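Local coordinates for protein transketolase (Campylobacter jejuni, PDB 3L84) that belongs to the transketolase family of thiamine diphosphate-binding proteins, pairing a thiamine diphosphate-binding domain and a pyrimidine-binding domain in each chain of a two-chain assembly, at residues Q156-G168 with H386-N398. Numbering follows the deposited sequence.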
ATOM      1  N   GLN A 156       2.554   1.576  15.236  1.00  7.59           N
ATOM      2  CA  GLN A 156       3.739   1.737  14.379  1.00  7.26           C
ATOM      3  C   GLN A 156       3.374   1.920  12.934  1.00  7.30           C
ATOM      4  O   GLN A 156       4.154   2.484  12.163  1.00  7.40           O
ATOM      5  CB  GLN A 156       4.709   0.567  14.579  1.00  7.66           C
ATOM      6  CG  GLN A 156       5.354   0.586  15.935  1.00  8.17           C
ATOM      7  CD  GLN A 156       6.364  -0.503  16.148  1.00  8.10           C
ATOM      8  OE1 GLN A 156       7.029  -0.943  15.196  1.00 10.20           O
ATOM      9  NE2 GLN A 156       6.528  -0.922  17.417  1.00  9.47           N
ATOM     10  N   GLU A 157       2.220   1.418  12.534  1.00  7.11           N
ATOM     11  CA  GLU A 157       1.784   1.513  11.137  1.00  7.49           C
ATOM     12  C   GLU A 157       1.485   2.955  10.758  1.00  7.79           C
ATOM     13  O   GLU A 157       0.813   3.679  11.498  1.00  8.12           O
ATOM     14  CB  GLU A 157       0.553   0.635  10.915  1.00  8.34           C
ATOM     15  CG  GLU A 157       0.899  -0.811  10.814  1.00  8.81           C
ATOM     16  CD  GLU A 157       1.557  -1.203   9.508  1.00  9.89           C
ATOM     17  OE1 GLU A 157       1.847  -0.375   8.598  1.00  8.80           O
ATOM     18  OE2 GLU A 157       1.799  -2.461   9.371  1.00  9.59           O
ATOM     19  N   GLY A 158       1.954   3.378   9.600  1.00  7.34           N
ATOM     20  CA  GLY A 158       1.690   4.742   9.106  1.00  7.27           C
ATOM     21  C   GLY A 158       0.226   5.142   9.101  1.00  8.25           C
ATOM     22  O   GLY A 158      -0.112   6.298   9.385  1.00  7.68           O
ATOM     23  N   ILE A 159      -0.658   4.190   8.801  1.00  7.39           N
ATOM     24  CA  ILE A 159      -2.093   4.507   8.703  1.00  7.68           C
ATOM     25  C   ILE A 159      -2.634   5.040  10.043  1.00  7.69           C
ATOM     26  O   ILE A 159      -3.568   5.850  10.058  1.00  7.52           O
ATOM     27  CB  ILE A 159      -2.877   3.322   8.210  1.00  7.69           C
ATOM     28  CG1 ILE A 159      -4.248   3.730   7.712  1.00  7.58           C
ATOM     29  CG2 ILE A 159      -2.921   2.192   9.260  1.00  8.51           C
ATOM     30  CD1 ILE A 159      -5.105   2.551   7.186  1.00  9.27           C
ATOM     31  N   SER A 160      -2.066   4.600  11.170  1.00  6.94           N
ATOM     32  CA  SER A 160      -2.541   5.080  12.452  1.00  6.91           C
ATOM     33  C   SER A 160      -2.244   6.579  12.634  1.00  7.77           C
ATOM     34  O   SER A 160      -3.101   7.338  13.080  1.00  7.70           O
ATOM     35  CB  SER A 160      -1.930   4.266  13.608  1.00  7.49           C
ATOM     36  OG  SER A 160      -0.531   4.509  13.811  1.00  9.48           O
ATOM     37  N   TYR A 161      -1.041   7.003  12.236  1.00  7.12           N
ATOM     38  CA  TYR A 161      -0.654   8.393  12.347  1.00  7.53           C
ATOM     39  C   TYR A 161      -1.537   9.263  11.436  1.00  6.80           C
ATOM     40  O   TYR A 161      -1.985  10.348  11.799  1.00  7.35           O
ATOM     41  CB  TYR A 161       0.805   8.611  11.944  1.00  6.72           C
ATOM     42  CG  TYR A 161       1.855   7.895  12.738  1.00  6.90           C
ATOM     43  CD1 TYR A 161       2.562   8.556  13.726  1.00  7.40           C
ATOM     44  CD2 TYR A 161       2.248   6.602  12.423  1.00  6.86           C
ATOM     45  CE1 TYR A 161       3.611   7.925  14.399  1.00  7.06           C
ATOM     46  CE2 TYR A 161       3.267   5.956  13.088  1.00  6.78           C
ATOM     47  CZ  TYR A 161       3.973   6.637  14.060  1.00  7.24           C
ATOM     48  OH  TYR A 161       5.024   5.977  14.684  1.00  8.28           O
ATOM     49  N   GLU A 162      -1.807   8.738  10.235  1.00  6.83           N
ATOM     50  CA  GLU A 162      -2.640   9.485   9.284  1.00  7.02           C
ATOM     51  C   GLU A 162      -4.010   9.685   9.835  1.00  6.80           C
ATOM     52  O   GLU A 162      -4.557  10.793   9.788  1.00  7.62           O
ATOM     53  CB  GLU A 162      -2.784   8.668   7.990  1.00  7.00           C
ATOM     54  CG  GLU A 162      -1.542   8.521   7.067  1.00  7.18           C
ATOM     55  CD  GLU A 162      -1.809   7.701   5.822  1.00  8.25           C
ATOM     56  OE1 GLU A 162      -2.967   7.373   5.511  1.00  7.97           O
ATOM     57  OE2 GLU A 162      -0.839   7.344   5.115  1.00  9.23           O
ATOM     58  N   ALA A 163      -4.631   8.620  10.323  1.00  7.07           N
ATOM     59  CA  ALA A 163      -6.003   8.744  10.809  1.00  7.21           C
ATOM     60  C   ALA A 163      -6.114   9.605  12.059  1.00  7.69           C
ATOM     61  O   ALA A 163      -7.041  10.400  12.209  1.00  7.75           O
ATOM     62  CB  ALA A 163      -6.584   7.349  11.088  1.00  8.11           C
ATOM     63  N   CYS A 164      -5.160   9.440  12.954  1.00  7.21           N
ATOM     64  CA  CYS A 164      -5.183  10.218  14.186  1.00  7.98           C
ATOM     65  C   CYS A 164      -4.912  11.708  13.904  1.00  7.68           C
ATOM     66  O   CYS A 164      -5.417  12.577  14.615  1.00  7.48           O
ATOM     67  CB  CYS A 164      -4.212   9.653  15.184  1.00  7.99           C
ATOM     68  SG  CYS A 164      -4.775   8.042  15.854  1.00 10.39           S
ATOM     69  N   SER A 165      -4.162  12.007  12.851  1.00  7.49           N
ATOM     70  CA  SER A 165      -3.993  13.375  12.408  1.00  7.75           C
ATOM     71  C   SER A 165      -5.361  13.981  12.118  1.00  8.04           C
ATOM     72  O   SER A 165      -5.697  15.057  12.612  1.00  8.30           O
ATOM     73  CB  SER A 165      -3.109  13.421  11.156  1.00  7.99           C
ATOM     74  OG  SER A 165      -2.689  14.771  10.893  1.00  8.18           O
ATOM     75  N   LEU A 166      -6.176  13.285  11.326  1.00  7.73           N
ATOM     76  CA  LEU A 166      -7.510  13.753  11.032  1.00  8.40           C
ATOM     77  C   LEU A 166      -8.419  13.816  12.280  1.00  7.61           C
ATOM     78  O   LEU A 166      -9.272  14.713  12.387  1.00  8.44           O
ATOM     79  CB  LEU A 166      -8.168  12.846   9.963  1.00  8.87           C
ATOM     80  CG  LEU A 166      -7.739  13.106   8.523  1.00  8.08           C
ATOM     81  CD1 LEU A 166      -8.150  11.978   7.629  1.00  9.02           C
ATOM     82  CD2 LEU A 166      -8.378  14.400   8.033  1.00 10.32           C
ATOM     83  N   ALA A 167      -8.252  12.879  13.222  1.00  7.44           N
ATOM     84  CA  ALA A 167      -9.084  12.900  14.419  1.00  6.99           C
ATOM     85  C   ALA A 167      -8.855  14.166  15.210  1.00  7.89           C
ATOM     86  O   ALA A 167      -9.808  14.729  15.750  1.00  8.24           O
ATOM     87  CB  ALA A 167      -8.799  11.676  15.304  1.00  8.43           C
ATOM     88  N   GLY A 168      -7.606  14.602  15.316  1.00  7.77           N
ATOM     89  CA  GLY A 168      -7.318  15.825  16.067  1.00  7.60           C
ATOM     90  C   GLY A 168      -7.851  17.044  15.335  1.00  8.13           C
ATOM     91  O   GLY A 168      -8.454  17.930  15.936  1.00  8.75           O
ATOM     92  N   HIS A 386     -12.018  16.537   2.916  1.00  7.81           N
ATOM     93  CA  HIS A 386     -10.639  16.842   2.537  1.00  7.53           C
ATOM     94  C   HIS A 386      -9.743  15.899   3.319  1.00  6.99           C
ATOM     95  O   HIS A 386      -9.378  16.151   4.463  1.00  7.33           O
ATOM     96  CB  HIS A 386     -10.361  18.319   2.802  1.00  8.50           C
ATOM     97  CG  HIS A 386     -11.206  19.204   1.951  1.00  9.51           C
ATOM     98  ND1 HIS A 386     -12.335  19.870   2.387  1.00 13.94           N
ATOM     99  CD2 HIS A 386     -11.137  19.412   0.617  1.00 10.89           C
ATOM    100  CE1 HIS A 386     -12.889  20.492   1.350  1.00 11.84           C
ATOM    101  NE2 HIS A 386     -12.174  20.241   0.271  1.00 17.86           N
ATOM    102  N   PHE A 387      -9.398  14.779   2.702  1.00  5.51           N
ATOM    103  CA  PHE A 387      -8.636  13.744   3.413  1.00  6.46           C
ATOM    104  C   PHE A 387      -7.177  14.087   3.623  1.00  6.44           C
ATOM    105  O   PHE A 387      -6.493  13.452   4.433  1.00  6.80           O
ATOM    106  CB  PHE A 387      -8.785  12.406   2.709  1.00  6.84           C
ATOM    107  CG  PHE A 387     -10.137  11.789   2.896  1.00  6.55           C
ATOM    108  CD1 PHE A 387     -10.442  11.104   4.056  1.00  6.33           C
ATOM    109  CD2 PHE A 387     -11.095  11.851   1.898  1.00  6.28           C
ATOM    110  CE1 PHE A 387     -11.685  10.517   4.199  1.00  6.28           C
ATOM    111  CE2 PHE A 387     -12.324  11.286   2.057  1.00  7.10           C
ATOM    112  CZ  PHE A 387     -12.624  10.626   3.220  1.00  7.09           C
ATOM    113  N   GLY A 388      -6.682  15.068   2.895  1.00  6.65           N
ATOM    114  CA  GLY A 388      -5.274  15.335   2.873  1.00  6.13           C
ATOM    115  C   GLY A 388      -4.523  14.262   2.090  1.00  5.74           C
ATOM    116  O   GLY A 388      -5.111  13.446   1.397  1.00  6.94           O
ATOM    117  N   ILE A 389      -3.195  14.236   2.238  1.00  6.24           N
ATOM    118  CA  ILE A 389      -2.336  13.331   1.472  1.00  6.86           C
ATOM    119  C   ILE A 389      -2.223  12.040   2.281  1.00  6.77           C
ATOM    120  O   ILE A 389      -1.173  11.698   2.836  1.00  7.43           O
ATOM    121  CB  ILE A 389      -1.002  13.939   1.064  1.00  7.10           C
ATOM    122  CG1 ILE A 389      -1.181  15.323   0.387  1.00  8.34           C
ATOM    123  CG2 ILE A 389      -0.294  13.005   0.078  1.00  8.52           C
ATOM    124  CD1 ILE A 389      -1.346  16.548   1.332  1.00  9.94           C
ATOM    125  N   ARG A 390      -3.362  11.328   2.347  1.00  6.19           N
ATOM    126  CA  ARG A 390      -3.553  10.213   3.258  1.00  6.06           C
ATOM    127  C   ARG A 390      -4.412   9.148   2.604  1.00  5.64           C
ATOM    128  O   ARG A 390      -5.529   8.844   3.025  1.00  6.80           O
ATOM    129  CB  ARG A 390      -4.244  10.685   4.559  1.00  6.26           C
ATOM    130  CG  ARG A 390      -3.523  11.755   5.351  1.00  6.14           C
ATOM    131  CD  ARG A 390      -4.315  12.073   6.597  1.00  5.94           C
ATOM    132  NE  ARG A 390      -3.774  13.174   7.385  1.00  6.63           N
ATOM    133  CZ  ARG A 390      -4.190  14.429   7.329  1.00  6.68           C
ATOM    134  NH1 ARG A 390      -5.153  14.827   6.525  1.00  7.15           N
ATOM    135  NH2 ARG A 390      -3.638  15.310   8.154  1.00  7.24           N
ATOM    136  N   GLU A 391      -3.938   8.597   1.522  1.00  6.33           N
ATOM    137  CA  GLU A 391      -4.759   7.671   0.751  1.00  6.25           C
ATOM    138  C   GLU A 391      -5.223   6.496   1.588  1.00  6.07           C
ATOM    139  O   GLU A 391      -6.377   6.071   1.505  1.00  6.18           O
ATOM    140  CB  GLU A 391      -4.036   7.145  -0.499  1.00  7.83           C
ATOM    141  CG  GLU A 391      -3.687   8.169  -1.545  1.00  8.23           C
ATOM    142  CD  GLU A 391      -2.359   8.852  -1.295  1.00  9.27           C
ATOM    143  OE1 GLU A 391      -1.652   8.543  -0.292  1.00 10.11           O
ATOM    144  OE2 GLU A 391      -1.992   9.711  -2.135  1.00 11.12           O
ATOM    145  N   HIS A 392      -4.306   5.933   2.352  1.00  6.41           N
ATOM    146  CA  HIS A 392      -4.614   4.694   3.072  1.00  6.01           C
ATOM    147  C   HIS A 392      -5.652   4.940   4.154  1.00  6.03           C
ATOM    148  O   HIS A 392      -6.666   4.240   4.226  1.00  6.28           O
ATOM    149  CB  HIS A 392      -3.337   4.104   3.611  1.00  6.37           C
ATOM    150  CG  HIS A 392      -3.353   2.670   3.983  1.00  7.98           C
ATOM    151  ND1 HIS A 392      -4.359   1.760   3.754  1.00 10.93           N
ATOM    152  CD2 HIS A 392      -2.330   1.986   4.554  1.00  7.43           C
ATOM    153  CE1 HIS A 392      -3.946   0.561   4.192  1.00 10.32           C
ATOM    154  NE2 HIS A 392      -2.747   0.691   4.698  1.00 14.00           N
ATOM    155  N   ALA A 393      -5.428   5.931   5.008  1.00  6.29           N
ATOM    156  CA  ALA A 393      -6.418   6.273   6.029  1.00  5.92           C
ATOM    157  C   ALA A 393      -7.739   6.671   5.377  1.00  5.72           C
ATOM    158  O   ALA A 393      -8.792   6.354   5.918  1.00  5.83           O
ATOM    159  CB  ALA A 393      -5.888   7.377   6.950  1.00  6.43           C
HETATM  160  N   MSE A 394      -7.709   7.384   4.257  1.00  5.28           N
HETATM  161  CA  MSE A 394      -8.968   7.727   3.583  1.00  5.93           C
HETATM  162  C   MSE A 394      -9.811   6.495   3.318  1.00  5.22           C
HETATM  163  O   MSE A 394     -11.024   6.437   3.626  1.00  5.52           O
HETATM  164  CB  MSE A 394      -8.690   8.442   2.252  0.50  2.00           C
HETATM  165  CG  MSE A 394      -9.910   8.595   1.377  1.00  6.09           C
HETATM  166 SE   MSE A 394      -9.547   9.563  -0.268  1.00 13.51          SE
HETATM  167  CE  MSE A 394      -8.413   8.212  -1.141  1.00  6.92           C
ATOM    168  N   ALA A 395      -9.193   5.490   2.713  1.00  5.76           N
ATOM    169  CA  ALA A 395      -9.969   4.282   2.396  1.00  5.29           C
ATOM    170  C   ALA A 395     -10.460   3.557   3.654  1.00  6.05           C
ATOM    171  O   ALA A 395     -11.591   3.074   3.674  1.00  5.41           O
ATOM    172  CB  ALA A 395      -9.124   3.348   1.508  1.00  6.48           C
ATOM    173  N   ALA A 396      -9.650   3.438   4.689  1.00  5.52           N
ATOM    174  CA  ALA A 396     -10.052   2.781   5.932  1.00  5.27           C
ATOM    175  C   ALA A 396     -11.149   3.581   6.639  1.00  5.68           C
ATOM    176  O   ALA A 396     -12.084   3.015   7.228  1.00  6.25           O
ATOM    177  CB  ALA A 396      -8.832   2.538   6.846  1.00  6.29           C
ATOM    178  N   ILE A 397     -11.063   4.894   6.597  1.00  5.73           N
ATOM    179  CA  ILE A 397     -12.124   5.763   7.168  1.00  5.68           C
ATOM    180  C   ILE A 397     -13.425   5.563   6.414  1.00  5.65           C
ATOM    181  O   ILE A 397     -14.490   5.393   7.020  1.00  6.05           O
ATOM    182  CB  ILE A 397     -11.688   7.255   7.113  1.00  6.07           C
ATOM    183  CG1 ILE A 397     -10.692   7.544   8.226  1.00  5.98           C
ATOM    184  CG2 ILE A 397     -12.892   8.229   7.148  1.00  6.95           C
ATOM    185  CD1 ILE A 397      -9.858   8.807   8.088  1.00  6.70           C
ATOM    186  N   ASN A 398     -13.351   5.533   5.083  1.00  6.21           N
ATOM    187  CA  ASN A 398     -14.560   5.351   4.295  1.00  5.70           C
ATOM    188  C   ASN A 398     -15.120   3.942   4.398  1.00  5.42           C
ATOM    189  O   ASN A 398     -16.337   3.761   4.293  1.00  6.10           O
ATOM    190  CB  ASN A 398     -14.310   5.772   2.854  1.00  6.16           C
ATOM    191  CG  ASN A 398     -14.481   7.256   2.618  1.00  7.43           C
ATOM    192  OD1 ASN A 398     -14.028   7.769   1.531  1.00 10.41           O
ATOM    193  ND2 ASN A 398     -15.124   7.932   3.496  1.00  6.13           N
TER
HETATM  194  O   HOH W   1      -1.455   6.667   2.552  1.00  8.94           O
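E162 reaches the start of helix 391-404 from helix 158-169, joining the two thiamine diphosphate-binding family domains of one transketolase chain; the axes of segments 158-168 and 391-398 come within 8.5 Å, crossing at -70°. The tight part lies where the small side chains A393 and A396 face the first helix, consistent with the close backbone approach: the CA atoms of I159 and A393 are 5.4 Å apart. CD1 of I159 sits over one face of the H392 imidazole, 3.6 Å from the ring centroid and almost on its normal, a CH-pi contact; the same methyl packs against CB of A396, while CG1 lies against A393. With CG1 anti to the backbone N (chi1 -163°) and the chain extended beyond it, I159 carries this methyl across to the ring. Helix 118-137 packs beside this patch, through Q118 and A121. E162, also extended beyond CG, offers OE1 nearly end-on to A393 N (2.9 Å, nearly straight), capturing a first-turn amide; OE2 is hydrogen-bonded to a water that accepts from H392 N, and OE2 itself accepts from G158 N of the second subunit. E162 and R390 run past one another head to tail, OE1 of E162 lying 6.1 Å from NE of R390, their charges unpaired with each other.

Towards the other end the backbones part, L166 CA and F387 CA being 7.7 Å apart, and long side chains and direct polar bonds bridge the wider gap. L166 sets CD1 against CD1 of I397 and near the edge of the F387 ring, and lays CG over one guanidinium face of R390. R390 NH1 donates to F387 O and to A193 O of the second subunit. S165 OG bonds E196 OE2 of that subunit and accepts from R390 NH2 at 2.9 Å, 28° out of the guanidinium plane.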